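Local coordinates for protein putative poly(3-hydroxybutyrate) depolymerase LpqC (Bordetella parapertussis 12822, PDB 3D0K) that probably hydrolyses ester bonds of poly(3-hydroxybutyrate) or a related substrate as a serine hydrolase, at residues Y143-S148 with T170-G175; D37-L42 with D92-G97; Y45-Y50 with P76-H81. All blocks are in the same frame, centred on the assembly; numbering follows the deposited sequence.

Contact 1: residues Y143-S148 with T170-G175. With SO4 (sulfate ion), chain E; SO4 (sulfate ion), chain G.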
ATOM      1  N   TYR A 143      -8.074   4.593   4.268  1.00 16.91           N
ATOM      2  CA  TYR A 143      -7.572   4.611   2.906  1.00 17.54           C
ATOM      3  C   TYR A 143      -6.132   4.070   2.894  1.00 18.05           C
ATOM      4  O   TYR A 143      -5.339   4.406   3.773  1.00 19.78           O
ATOM      5  CB  TYR A 143      -7.588   6.054   2.436  1.00 17.35           C
ATOM      6  CG  TYR A 143      -8.963   6.648   2.266  1.00 18.69           C
ATOM      7  CD1 TYR A 143      -9.719   7.081   3.387  1.00 19.27           C
ATOM      8  CD2 TYR A 143      -9.517   6.799   0.971  1.00 18.11           C
ATOM      9  CE1 TYR A 143     -10.976   7.656   3.198  1.00 18.20           C
ATOM     10  CE2 TYR A 143     -10.772   7.386   0.762  1.00 15.56           C
ATOM     11  CZ  TYR A 143     -11.490   7.802   1.887  1.00 18.73           C
ATOM     12  OH  TYR A 143     -12.721   8.361   1.748  1.00 19.53           O
ATOM     13  N   LEU A 144      -5.803   3.140   1.981  1.00 16.30           N
ATOM     14  CA  LEU A 144      -4.491   2.538   1.983  1.00 15.76           C
ATOM     15  C   LEU A 144      -3.825   2.913   0.631  1.00 15.94           C
ATOM     16  O   LEU A 144      -4.400   2.654  -0.442  1.00 16.72           O
ATOM     17  CB  LEU A 144      -4.632   1.026   2.084  1.00 16.58           C
ATOM     18  CG  LEU A 144      -3.335   0.234   1.870  1.00 16.11           C
ATOM     19  CD1 LEU A 144      -2.279   0.646   2.951  1.00 16.00           C
ATOM     20  CD2 LEU A 144      -3.615  -1.290   1.956  1.00 17.45           C
ATOM     21  N   PHE A 145      -2.668   3.559   0.708  1.00 16.90           N
ATOM     22  CA  PHE A 145      -1.910   4.004  -0.481  1.00 17.66           C
ATOM     23  C   PHE A 145      -0.496   3.456  -0.410  1.00 16.72           C
ATOM     24  O   PHE A 145       0.104   3.412   0.671  1.00 16.67           O
ATOM     25  CB  PHE A 145      -1.854   5.518  -0.504  1.00 18.59           C
ATOM     26  CG  PHE A 145      -0.867   6.078  -1.523  1.00 18.82           C
ATOM     27  CD1 PHE A 145      -1.231   6.226  -2.862  1.00 21.28           C
ATOM     28  CD2 PHE A 145       0.405   6.430  -1.130  1.00 21.86           C
ATOM     29  CE1 PHE A 145      -0.359   6.765  -3.777  1.00 21.69           C
ATOM     30  CE2 PHE A 145       1.309   6.951  -2.029  1.00 22.92           C
ATOM     31  CZ  PHE A 145       0.927   7.134  -3.372  1.00 21.62           C
ATOM     32  N   GLY A 146       0.092   3.049  -1.549  1.00 15.70           N
ATOM     33  CA  GLY A 146       1.464   2.621  -1.530  1.00 14.65           C
ATOM     34  C   GLY A 146       2.063   3.056  -2.867  1.00 17.06           C
ATOM     35  O   GLY A 146       1.352   3.011  -3.876  1.00 17.71           O
ATOM     36  N   HIS A 147       3.311   3.502  -2.867  1.00 15.74           N
ATOM     37  CA  HIS A 147       3.989   3.823  -4.121  1.00 17.48           C
ATOM     38  C   HIS A 147       5.207   2.919  -4.321  1.00 17.27           C
ATOM     39  O   HIS A 147       5.987   2.687  -3.372  1.00 17.14           O
ATOM     40  CB  HIS A 147       4.411   5.309  -4.109  1.00 17.59           C
ATOM     41  CG  HIS A 147       5.158   5.745  -5.358  1.00 16.71           C
ATOM     42  ND1 HIS A 147       4.539   6.010  -6.570  1.00 22.98           N
ATOM     43  CD2 HIS A 147       6.465   5.995  -5.552  1.00 16.47           C
ATOM     44  CE1 HIS A 147       5.452   6.395  -7.464  1.00 14.94           C
ATOM     45  NE2 HIS A 147       6.633   6.339  -6.876  1.00 20.85           N
ATOM     46  N   SER A 148       5.439   2.491  -5.575  1.00 19.22           N
ATOM     47  CA  SER A 148       6.640   1.731  -5.900  1.00 20.34           C
ATOM     48  C   SER A 148       6.712   0.434  -5.105  1.00 20.04           C
ATOM     49  O   SER A 148       5.764  -0.352  -5.202  1.00 19.19           O
ATOM     50  CB  SER A 148       7.924   2.557  -5.811  1.00 22.82           C
ATOM     51  OG  SER A 148       8.824   2.096  -6.855  1.00 28.55           O
ATOM     52  N   THR A 170      -5.319   2.092  -3.158  1.00 16.36           N
ATOM     53  CA  THR A 170      -4.617   2.485  -4.375  1.00 18.03           C
ATOM     54  C   THR A 170      -3.161   2.010  -4.356  1.00 18.38           C
ATOM     55  O   THR A 170      -2.405   2.302  -3.421  1.00 17.21           O
ATOM     56  CB  THR A 170      -4.647   3.985  -4.524  1.00 18.20           C
ATOM     57  OG1 THR A 170      -5.995   4.398  -4.713  1.00 17.43           O
ATOM     58  CG2 THR A 170      -3.781   4.424  -5.748  1.00 17.69           C
ATOM     59  N   ALA A 171      -2.753   1.313  -5.433  1.00 17.28           N
ATOM     60  CA  ALA A 171      -1.375   0.936  -5.570  1.00 19.50           C
ATOM     61  C   ALA A 171      -0.806   1.757  -6.721  1.00 19.45           C
ATOM     62  O   ALA A 171      -1.331   1.733  -7.828  1.00 19.00           O
ATOM     63  CB  ALA A 171      -1.242  -0.572  -5.869  1.00 19.55           C
ATOM     64  N   ALA A 172       0.223   2.540  -6.439  1.00 18.15           N
ATOM     65  CA  ALA A 172       0.681   3.504  -7.395  1.00 17.56           C
ATOM     66  C   ALA A 172       2.070   3.104  -7.947  1.00 17.22           C
ATOM     67  O   ALA A 172       2.999   2.873  -7.166  1.00 16.45           O
ATOM     68  CB  ALA A 172       0.729   4.897  -6.727  1.00 17.26           C
ATOM     69  N   ASN A 173       2.241   3.067  -9.262  1.00 18.00           N
ATOM     70  CA  ASN A 173       3.568   2.692  -9.855  1.00 17.66           C
ATOM     71  C   ASN A 173       4.289   1.501  -9.188  1.00 17.36           C
ATOM     72  O   ASN A 173       5.473   1.608  -8.901  1.00 18.03           O
ATOM     73  CB  ASN A 173       4.573   3.900  -9.909  1.00 17.87           C
ATOM     74  CG  ASN A 173       4.059   5.058 -10.766  1.00 19.76           C
ATOM     75  OD1 ASN A 173       3.253   4.845 -11.677  1.00 16.34           O
ATOM     76  ND2 ASN A 173       4.460   6.311 -10.415  1.00 21.15           N
ATOM     77  N   PRO A 174       3.596   0.373  -8.900  1.00 17.72           N
ATOM     78  CA  PRO A 174       4.400  -0.778  -8.455  1.00 17.98           C
ATOM     79  C   PRO A 174       5.463  -1.159  -9.499  1.00 17.45           C
ATOM     80  O   PRO A 174       5.157  -1.118 -10.702  1.00 16.82           O
ATOM     81  CB  PRO A 174       3.362  -1.931  -8.360  1.00 18.79           C
ATOM     82  CG  PRO A 174       2.035  -1.204  -8.117  1.00 18.32           C
ATOM     83  CD  PRO A 174       2.147   0.047  -8.974  1.00 19.61           C
ATOM     84  N   GLY A 175       6.655  -1.597  -9.041  1.00 16.35           N
ATOM     85  CA  GLY A 175       7.725  -2.016  -9.969  1.00 17.36           C
ATOM     86  C   GLY A 175       7.346  -3.294 -10.732  1.00 17.74           C
ATOM     87  O   GLY A 175       7.727  -3.448 -11.880  1.00 18.85           O
TER
HETATM   88  S   SO4 E 304       9.939  -0.698  -7.325  1.00 31.61           S
HETATM   89  O1  SO4 E 304       8.551  -1.017  -6.985  1.00 29.14           O
HETATM   90  O2  SO4 E 304      10.676  -1.970  -7.301  1.00 34.35           O
HETATM   91  O3  SO4 E 304      10.137  -0.112  -8.620  1.00 34.06           O
HETATM   92  O4  SO4 E 304      10.613   0.063  -6.294  1.00 36.43           O
HETATM   93  S   SO4 G 306      10.308   5.553  -4.625  1.00 42.56           S
HETATM   94  O1  SO4 G 306       9.446   6.182  -5.606  1.00 45.38           O
HETATM   95  O2  SO4 G 306      10.814   4.303  -5.161  1.00 42.81           O
HETATM   96  O3  SO4 G 306      11.415   6.435  -4.291  1.00 45.43           O
HETATM   97  O4  SO4 G 306       9.522   5.325  -3.408  1.00 46.01           O
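Ala172 and Thr170 of one strand, which lose the most surface here, bond along the parallel strand 143-147, and Ser148 at its end comes next. Thr170 is held through its backbone: its N reaches Leu144 O at 2.9 Å, almost straight, while its O takes the longer bond from Gly146 N. Ala172 repeats the pattern two residues on, its N bonding to Gly146 O at 2.8 Å and its O receiving Ser148 N at 2.9 Å. The methyl of Ala172 lies 3.7 Å from CE1 of Phe145, whose CG stands anti to the backbone N (chi1 168°), a torsion that brings the ring edge up to that methyl on the face shared with Thr170 and His147. Beyond it the His147 ring runs alongside the Asn173 side chain, planes 69° apart, with Asn173 ND2 near the ring edge, 3.1 Å from His147 CE1; Asn173 OD1 bonds to Gly213 N.

Ser148 follows the strand with a positive phi of 60°, just before helix 149-160, as in the nucleophile elbow of alpha/beta hydrolases; with His271 and Asp216 it probably forms the catalytic triad. A sulfate, probably from the crystallisation liquor, accepts a weak hydrogen bond from Gly175 N.

The pair belongs to a beta-alpha-beta unit in mid-sheet, strand 142-147 bordered by 56-60 and strand 168-172 by 209-213, with helix 273-286 packing on Phe145 and Thr170.

Contact 2: residues D37-L42 with D92-G97; sequences DRPFTL and DEIWPG
Arg38 lays its side chain over the indole of Trp95, and each carbon along it has its own neighbour. Arg38 CB comes first, 3.4 Å from Trp95 CZ2 at the rim of the six-membered ring. CG of Arg38 turns to the other side chain of the 92-97 loop, meeting CG2 of Ile94 at 3.7 Å as the two chains slide past each other in opposite directions. CD of Arg38 then sits over the face of the six-membered ring of Trp95, 3.8 Å from its centroid and only 7° off the normal, a CH-pi contact. There the chain bends, and NE of Arg38 passes 4.1 Å from CH2 of Trp95. The guanidinium at the tip is steeply inclined to the indole, planes 79° apart, and meets Trp95 CH2 at its own edge, near its plane; Arg38 CZ is 5.8 Å from the centroid of the six-membered ring of Trp95, so any cation-pi attraction is weak at most. The grip is thus mainly that of the aliphatic part of the arginine.

The indole is also fixed at its edge. Trp95 NE1 donates to Pro39 O at 3.1 Å in a nearly straight bond (166°), the oxygen lying in the ring plane although the nitrogen stands above the plane of the carbonyl. This bond ties down the rotation of the ring while Arg38 covers a face. Next to it, CG of Pro39 packs on CD1 of Ile94 at 3.9 Å, and CB of Phe40 approaches NE1 obliquely.

The contact joins the entry to strand 40-46 with the loop between strand 84-89 and helix 97-100. Phe90 stacks on Phe40 and meets Trp95 edge-to-face, while Leu123 of helix 122-133 touches both Phe40 and Trp95.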
ATOM      1  N   ASP A  37       9.997 -10.217  17.137  1.00 38.10           N
ATOM      2  CA  ASP A  37      11.397  -9.797  17.078  1.00 37.79           C
ATOM      3  C   ASP A  37      11.716  -8.712  16.057  1.00 35.92           C
ATOM      4  O   ASP A  37      12.889  -8.500  15.719  1.00 35.58           O
ATOM      5  CB  ASP A  37      12.253 -11.035  16.751  1.00 38.84           C
ATOM      6  CG  ASP A  37      12.052 -12.150  17.760  1.00 42.63           C
ATOM      7  OD1 ASP A  37      11.898 -11.820  18.958  1.00 45.50           O
ATOM      8  OD2 ASP A  37      12.013 -13.348  17.360  1.00 47.63           O
ATOM      9  N   ARG A  38      10.689  -8.056  15.523  1.00 33.29           N
ATOM     10  CA  ARG A  38      10.911  -7.156  14.426  1.00 31.75           C
ATOM     11  C   ARG A  38      10.130  -5.879  14.659  1.00 29.46           C
ATOM     12  O   ARG A  38       8.977  -5.770  14.259  1.00 28.82           O
ATOM     13  CB  ARG A  38      10.567  -7.827  13.095  1.00 32.14           C
ATOM     14  CG  ARG A  38      11.807  -8.401  12.369  1.00 33.76           C
ATOM     15  CD  ARG A  38      11.412  -9.179  11.114  1.00 35.49           C
ATOM     16  NE  ARG A  38      10.482 -10.236  11.517  1.00 45.38           N
ATOM     17  CZ  ARG A  38      10.852 -11.435  11.968  1.00 47.98           C
ATOM     18  NH1 ARG A  38      12.137 -11.770  12.034  1.00 49.01           N
ATOM     19  NH2 ARG A  38       9.926 -12.311  12.352  1.00 50.44           N
ATOM     20  N   PRO A  39      10.757  -4.921  15.354  1.00 27.46           N
ATOM     21  CA  PRO A  39      10.131  -3.611  15.509  1.00 26.08           C
ATOM     22  C   PRO A  39      10.032  -2.822  14.213  1.00 24.51           C
ATOM     23  O   PRO A  39      10.800  -3.023  13.263  1.00 24.51           O
ATOM     24  CB  PRO A  39      11.062  -2.877  16.483  1.00 26.24           C
ATOM     25  CG  PRO A  39      12.366  -3.645  16.446  1.00 26.92           C
ATOM     26  CD  PRO A  39      12.071  -5.037  16.039  1.00 27.07           C
ATOM     27  N   PHE A  40       9.097  -1.899  14.183  1.00 23.18           N
ATOM     28  CA  PHE A  40       9.087  -0.917  13.101  1.00 22.20           C
ATOM     29  C   PHE A  40       8.570   0.402  13.658  1.00 22.42           C
ATOM     30  O   PHE A  40       8.397   0.551  14.889  1.00 22.57           O
ATOM     31  CB  PHE A  40       8.262  -1.422  11.908  1.00 22.31           C
ATOM     32  CG  PHE A  40       6.825  -1.774  12.258  1.00 21.52           C
ATOM     33  CD1 PHE A  40       6.523  -3.007  12.847  1.00 21.60           C
ATOM     34  CD2 PHE A  40       5.766  -0.904  11.904  1.00 22.08           C
ATOM     35  CE1 PHE A  40       5.230  -3.373  13.123  1.00 20.46           C
ATOM     36  CE2 PHE A  40       4.454  -1.265  12.175  1.00 20.56           C
ATOM     37  CZ  PHE A  40       4.181  -2.499  12.783  1.00 22.94           C
ATOM     38  N   THR A  41       8.349   1.355  12.775  1.00 21.48           N
ATOM     39  CA  THR A  41       8.050   2.714  13.197  1.00 21.71           C
ATOM     40  C   THR A  41       6.787   3.194  12.492  1.00 20.27           C
ATOM     41  O   THR A  41       6.611   2.935  11.314  1.00 21.56           O
ATOM     42  CB  THR A  41       9.219   3.677  12.876  1.00 22.38           C
ATOM     43  OG1 THR A  41      10.426   3.145  13.442  1.00 24.35           O
ATOM     44  CG2 THR A  41       8.940   5.095  13.462  1.00 21.85           C
ATOM     45  N   LEU A  42       5.935   3.881  13.225  1.00 19.07           N
ATOM     46  CA  LEU A  42       4.813   4.585  12.608  1.00 18.99           C
ATOM     47  C   LEU A  42       5.243   6.038  12.495  1.00 18.95           C
ATOM     48  O   LEU A  42       5.400   6.734  13.514  1.00 18.08           O
ATOM     49  CB  LEU A  42       3.528   4.468  13.422  1.00 19.38           C
ATOM     50  CG  LEU A  42       3.124   3.090  13.969  1.00 20.17           C
ATOM     51  CD1 LEU A  42       1.778   3.156  14.711  1.00 18.35           C
ATOM     52  CD2 LEU A  42       3.011   2.190  12.718  1.00 22.38           C
ATOM     53  N   ASP A  92      15.576  -0.883   6.303  1.00 23.44           N
ATOM     54  CA  ASP A  92      16.441  -1.857   5.636  1.00 25.00           C
ATOM     55  C   ASP A  92      17.182  -2.723   6.647  1.00 25.93           C
ATOM     56  O   ASP A  92      17.459  -3.916   6.386  1.00 25.43           O
ATOM     57  CB  ASP A  92      17.445  -1.138   4.775  1.00 25.98           C
ATOM     58  CG  ASP A  92      16.898  -0.759   3.432  1.00 29.26           C
ATOM     59  OD1 ASP A  92      16.119  -1.546   2.833  1.00 31.06           O
ATOM     60  OD2 ASP A  92      17.272   0.337   2.945  1.00 33.46           O
ATOM     61  N   GLU A  93      17.490  -2.145   7.811  1.00 25.69           N
ATOM     62  CA  GLU A  93      18.248  -2.885   8.807  1.00 27.25           C
ATOM     63  C   GLU A  93      17.450  -4.015   9.436  1.00 26.17           C
ATOM     64  O   GLU A  93      17.963  -5.099   9.583  1.00 26.62           O
ATOM     65  CB  GLU A  93      18.803  -1.963   9.906  1.00 28.10           C
ATOM     66  CG  GLU A  93      20.181  -2.380  10.347  1.00 33.60           C
ATOM     67  CD  GLU A  93      20.400  -2.291  11.867  1.00 41.41           C
ATOM     68  OE1 GLU A  93      19.751  -1.437  12.559  1.00 39.29           O
ATOM     69  OE2 GLU A  93      21.258  -3.092  12.360  1.00 45.47           O
ATOM     70  N   ILE A  94      16.186  -3.785   9.762  1.00 25.36           N
ATOM     71  CA  ILE A  94      15.373  -4.816  10.435  1.00 23.83           C
ATOM     72  C   ILE A  94      14.506  -5.653   9.470  1.00 24.03           C
ATOM     73  O   ILE A  94      14.141  -6.814   9.777  1.00 22.95           O
ATOM     74  CB  ILE A  94      14.485  -4.169  11.526  1.00 24.16           C
ATOM     75  CG1 ILE A  94      15.369  -3.400  12.511  1.00 25.42           C
ATOM     76  CG2 ILE A  94      13.603  -5.199  12.257  1.00 23.83           C
ATOM     77  CD1 ILE A  94      14.626  -2.491  13.464  1.00 27.77           C
ATOM     78  N   TRP A  95      14.179  -5.059   8.320  1.00 22.05           N
ATOM     79  CA  TRP A  95      13.344  -5.721   7.299  1.00 22.30           C
ATOM     80  C   TRP A  95      14.082  -5.736   5.952  1.00 21.72           C
ATOM     81  O   TRP A  95      13.665  -5.096   4.992  1.00 20.64           O
ATOM     82  CB  TRP A  95      12.018  -4.979   7.168  1.00 21.18           C
ATOM     83  CG  TRP A  95      11.269  -4.950   8.446  1.00 19.91           C
ATOM     84  CD1 TRP A  95      11.436  -4.054   9.477  1.00 21.27           C
ATOM     85  CD2 TRP A  95      10.221  -5.837   8.847  1.00 20.80           C
ATOM     86  NE1 TRP A  95      10.554  -4.340  10.502  1.00 21.53           N
ATOM     87  CE2 TRP A  95       9.790  -5.419  10.147  1.00 19.13           C
ATOM     88  CE3 TRP A  95       9.592  -6.939   8.241  1.00 22.69           C
ATOM     89  CZ2 TRP A  95       8.757  -6.060  10.844  1.00 19.84           C
ATOM     90  CZ3 TRP A  95       8.564  -7.591   8.940  1.00 21.79           C
ATOM     91  CH2 TRP A  95       8.169  -7.154  10.241  1.00 21.92           C
ATOM     92  N   PRO A  96      15.197  -6.482   5.881  1.00 22.00           N
ATOM     93  CA  PRO A  96      16.062  -6.357   4.699  1.00 21.72           C
ATOM     94  C   PRO A  96      15.482  -6.953   3.395  1.00 20.57           C
ATOM     95  O   PRO A  96      14.832  -8.000   3.405  1.00 20.18           O
ATOM     96  CB  PRO A  96      17.350  -7.101   5.134  1.00 22.03           C
ATOM     97  CG  PRO A  96      16.840  -8.116   6.104  1.00 22.19           C
ATOM     98  CD  PRO A  96      15.714  -7.484   6.844  1.00 22.99           C
ATOM     99  N   GLY A  97      15.737  -6.264   2.280  1.00 20.69           N
ATOM    100  CA  GLY A  97      15.438  -6.788   0.945  1.00 20.13           C
ATOM    101  C   GLY A  97      13.963  -6.740   0.576  1.00 19.51           C
ATOM    102  O   GLY A  97      13.076  -6.538   1.421  1.00 20.71           O
TER

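Contact 3: residues Y45-Y50 with P76-H81; sequences YRPYGY and PAADRH
Asp79 OD1 takes two hydrogen bonds, one from the hydroxyl of Tyr45 and one from a water. The bond from Tyr45 OH to Asp79 OD1 is very short, 2.5 Å, and Asp79 OD1 lies at the edge of the Tyr45 ring, near its plane; ring and carboxylate are turned 63° against each other. The water donates to Asp79 OD1 at 2.9 Å and accepts from the backbone N of Tyr48, so a single carboxylate oxygen links the end of the strand and, through the water, the turn that follows. Two donors on one oxygen may favour the charged form of Asp79.

Tyr45 gets there because its CG stands anti to the backbone N (chi1 180°), which carries the ring out from the strand to the helix. On the way the ring edge passes Ala78, whose CB lies 3.6 Å from CD2 of Tyr45. Pro47 fills the next place along: its CG rests 3.4 Å from Ala78 O, and its CB is near Asp79 OD1. Hydrocarbon thus flanks the short polar bond, with Ala78 beside the ring and Pro47 beside the carboxylate.

Pro47 also opens a type II beta turn closed by Tyr50 N to Pro47 O at 3.2 Å, with Gly49, third in the turn, taking the positive phi that this turn type has there. Lys82, just past the helix, bonds to Asp79 O and more weakly to Tyr48 O. Ile85 of the neighbouring strand 84-89 touches both Tyr45 and Ala78. This is the packing of a helix on one face of a central sheet, as in the alpha-beta-alpha sandwich of alpha/beta hydrolases.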
ATOM      1  N   TYR A  45       1.295  11.723  10.988  1.00 18.20           N
ATOM      2  CA  TYR A  45       0.960  13.149  11.040  1.00 17.78           C
ATOM      3  C   TYR A  45      -0.479  13.306  11.453  1.00 17.96           C
ATOM      4  O   TYR A  45      -1.393  12.696  10.859  1.00 18.10           O
ATOM      5  CB  TYR A  45       1.192  13.843   9.707  1.00 17.32           C
ATOM      6  CG  TYR A  45       0.848  15.294   9.765  1.00 18.30           C
ATOM      7  CD1 TYR A  45       1.689  16.195  10.427  1.00 16.56           C
ATOM      8  CD2 TYR A  45      -0.292  15.786   9.112  1.00 19.33           C
ATOM      9  CE1 TYR A  45       1.361  17.581  10.487  1.00 20.71           C
ATOM     10  CE2 TYR A  45      -0.629  17.165   9.162  1.00 20.91           C
ATOM     11  CZ  TYR A  45       0.180  18.042   9.858  1.00 18.48           C
ATOM     12  OH  TYR A  45      -0.157  19.387   9.880  1.00 18.91           O
ATOM     13  N   ARG A  46      -0.688  14.152  12.447  1.00 17.34           N
ATOM     14  CA  ARG A  46      -2.026  14.504  12.842  1.00 17.39           C
ATOM     15  C   ARG A  46      -2.228  16.011  12.681  1.00 17.31           C
ATOM     16  O   ARG A  46      -1.494  16.802  13.273  1.00 18.61           O
ATOM     17  CB  ARG A  46      -2.280  14.104  14.311  1.00 18.36           C
ATOM     18  CG  ARG A  46      -3.636  14.564  14.785  1.00 16.69           C
ATOM     19  CD  ARG A  46      -3.898  14.052  16.186  1.00 21.56           C
ATOM     20  NE  ARG A  46      -5.182  14.579  16.618  1.00 20.59           N
ATOM     21  CZ  ARG A  46      -6.030  13.901  17.371  1.00 20.86           C
ATOM     22  NH1 ARG A  46      -7.192  14.441  17.673  1.00 20.66           N
ATOM     23  NH2 ARG A  46      -5.698  12.673  17.805  1.00 18.71           N
ATOM     24  N   PRO A  47      -3.190  16.424  11.835  1.00 17.56           N
ATOM     25  CA  PRO A  47      -3.425  17.879  11.637  1.00 17.65           C
ATOM     26  C   PRO A  47      -4.157  18.495  12.818  1.00 18.69           C
ATOM     27  O   PRO A  47      -4.873  17.794  13.544  1.00 17.62           O
ATOM     28  CB  PRO A  47      -4.367  17.954  10.422  1.00 16.76           C
ATOM     29  CG  PRO A  47      -5.021  16.635  10.375  1.00 18.96           C
ATOM     30  CD  PRO A  47      -4.076  15.582  11.017  1.00 15.30           C
ATOM     31  N   TYR A  48      -4.045  19.810  12.980  1.00 19.28           N
ATOM     32  CA  TYR A  48      -4.968  20.472  13.902  1.00 20.00           C
ATOM     33  C   TYR A  48      -6.385  20.267  13.380  1.00 20.43           C
ATOM     34  O   TYR A  48      -6.617  20.259  12.186  1.00 20.57           O
ATOM     35  CB  TYR A  48      -4.668  21.951  14.012  1.00 20.41           C
ATOM     36  CG  TYR A  48      -3.354  22.181  14.690  1.00 20.91           C
ATOM     37  CD1 TYR A  48      -3.223  21.981  16.061  1.00 22.04           C
ATOM     38  CD2 TYR A  48      -2.264  22.653  13.981  1.00 21.90           C
ATOM     39  CE1 TYR A  48      -2.019  22.216  16.733  1.00 21.96           C
ATOM     40  CE2 TYR A  48      -1.039  22.892  14.639  1.00 23.91           C
ATOM     41  CZ  TYR A  48      -0.943  22.670  16.009  1.00 22.95           C
ATOM     42  OH  TYR A  48       0.242  22.886  16.646  1.00 25.33           O
ATOM     43  N   GLY A  49      -7.301  19.988  14.291  1.00 20.15           N
ATOM     44  CA  GLY A  49      -8.669  19.854  13.911  1.00 21.88           C
ATOM     45  C   GLY A  49      -9.044  18.436  13.546  1.00 21.63           C
ATOM     46  O   GLY A  49     -10.190  18.209  13.156  1.00 22.25           O
ATOM     47  N   TYR A  50      -8.099  17.493  13.656  1.00 21.20           N
ATOM     48  CA  TYR A  50      -8.421  16.081  13.502  1.00 20.75           C
ATOM     49  C   TYR A  50      -9.396  15.650  14.604  1.00 21.61           C
ATOM     50  O   TYR A  50      -9.187  15.928  15.769  1.00 22.88           O
ATOM     51  CB  TYR A  50      -7.164  15.198  13.518  1.00 21.02           C
ATOM     52  CG  TYR A  50      -7.559  13.781  13.165  1.00 21.06           C
ATOM     53  CD1 TYR A  50      -7.664  12.800  14.159  1.00 19.55           C
ATOM     54  CD2 TYR A  50      -7.948  13.466  11.864  1.00 19.16           C
ATOM     55  CE1 TYR A  50      -8.117  11.518  13.853  1.00 21.27           C
ATOM     56  CE2 TYR A  50      -8.415  12.177  11.545  1.00 20.50           C
ATOM     57  CZ  TYR A  50      -8.490  11.221  12.555  1.00 20.08           C
ATOM     58  OH  TYR A  50      -8.946   9.953  12.255  1.00 23.18           O
ATOM     59  N   PRO A  76       0.029  18.443   3.331  1.00 19.81           N
ATOM     60  CA  PRO A  76      -0.930  19.431   2.832  1.00 20.54           C
ATOM     61  C   PRO A  76      -2.356  18.886   2.662  1.00 19.97           C
ATOM     62  O   PRO A  76      -3.312  19.557   3.049  1.00 19.54           O
ATOM     63  CB  PRO A  76      -0.313  19.866   1.489  1.00 21.95           C
ATOM     64  CG  PRO A  76       1.181  19.536   1.659  1.00 21.34           C
ATOM     65  CD  PRO A  76       1.170  18.255   2.399  1.00 19.72           C
ATOM     66  N   ALA A  77      -2.494  17.669   2.134  1.00 20.01           N
ATOM     67  CA  ALA A  77      -3.815  17.030   2.035  1.00 20.13           C
ATOM     68  C   ALA A  77      -4.431  16.781   3.448  1.00 18.82           C
ATOM     69  O   ALA A  77      -5.644  16.942   3.631  1.00 19.59           O
ATOM     70  CB  ALA A  77      -3.725  15.696   1.199  1.00 20.66           C
ATOM     71  N   ALA A  78      -3.597  16.390   4.430  1.00 18.08           N
ATOM     72  CA  ALA A  78      -4.082  16.112   5.803  1.00 17.77           C
ATOM     73  C   ALA A  78      -4.572  17.397   6.418  1.00 17.81           C
ATOM     74  O   ALA A  78      -5.587  17.415   7.107  1.00 18.42           O
ATOM     75  CB  ALA A  78      -2.965  15.517   6.684  1.00 16.66           C
ATOM     76  N   ASP A  79      -3.853  18.486   6.172  1.00 17.39           N
ATOM     77  CA  ASP A  79      -4.268  19.794   6.755  1.00 18.89           C
ATOM     78  C   ASP A  79      -5.589  20.262   6.141  1.00 20.65           C
ATOM     79  O   ASP A  79      -6.448  20.824   6.845  1.00 22.16           O
ATOM     80  CB  ASP A  79      -3.201  20.838   6.458  1.00 18.72           C
ATOM     81  CG  ASP A  79      -1.975  20.673   7.329  1.00 19.74           C
ATOM     82  OD1 ASP A  79      -2.050  19.979   8.365  1.00 18.88           O
ATOM     83  OD2 ASP A  79      -0.917  21.239   6.977  1.00 19.55           O
ATOM     84  N   ARG A  80      -5.740  20.078   4.823  1.00 21.57           N
ATOM     85  CA  ARG A  80      -6.964  20.527   4.100  1.00 23.89           C
ATOM     86  C   ARG A  80      -8.194  19.654   4.474  1.00 23.31           C
ATOM     87  O   ARG A  80      -9.270  20.145   4.839  1.00 23.17           O
ATOM     88  CB  ARG A  80      -6.692  20.509   2.583  1.00 24.43           C
ATOM     89  CG  ARG A  80      -7.859  20.963   1.706  1.00 31.44           C
ATOM     90  CD  ARG A  80      -7.336  21.726   0.469  1.00 43.09           C
ATOM     91  NE  ARG A  80      -8.327  21.794  -0.616  1.00 46.68           N
ATOM     92  CZ  ARG A  80      -8.389  20.936  -1.642  1.00 48.26           C
ATOM     93  NH1 ARG A  80      -7.504  19.944  -1.773  1.00 47.71           N
ATOM     94  NH2 ARG A  80      -9.330  21.089  -2.558  1.00 49.21           N
ATOM     95  N   HIS A  81      -8.000  18.346   4.458  1.00 22.66           N
ATOM     96  CA  HIS A  81      -9.089  17.415   4.646  1.00 22.12           C
ATOM     97  C   HIS A  81      -9.227  16.839   6.030  1.00 23.84           C
ATOM     98  O   HIS A  81     -10.186  16.088   6.265  1.00 24.67           O
ATOM     99  CB  HIS A  81      -9.004  16.292   3.600  1.00 23.33           C
ATOM    100  CG  HIS A  81      -9.011  16.791   2.198  1.00 22.72           C
ATOM    101  ND1 HIS A  81     -10.135  17.339   1.622  1.00 26.38           N
ATOM    102  CD2 HIS A  81      -8.034  16.858   1.266  1.00 26.70           C
ATOM    103  CE1 HIS A  81      -9.848  17.722   0.395  1.00 23.91           C
ATOM    104  NE2 HIS A  81      -8.587  17.421   0.143  1.00 27.17           N
TER
HETATM  105  O   HOH W   1      -2.828  21.238  10.809  1.00 20.96           O

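Overall arrangement
From the N terminus, the chain passes strand 23-29 and enters strand 40-46, which serves two contacts: contact 2 at its start and contact 3 at its far end, centres about 27 Å apart. Contact 3 closes the shorter loop, bringing back helix 75-81; contact 2 closes a longer one around it, ending in the loop after strand 84-89. Contact 1 follows in series, closing its own loop through helix 149-160 in the middle of the same sheet, its centre about 20 Å from that of contact 2. Together they tie strand 40-46 to the loop after strand 84-89 at one end and to helix 75-81 at the other, and join two parallel strands at the probable active site.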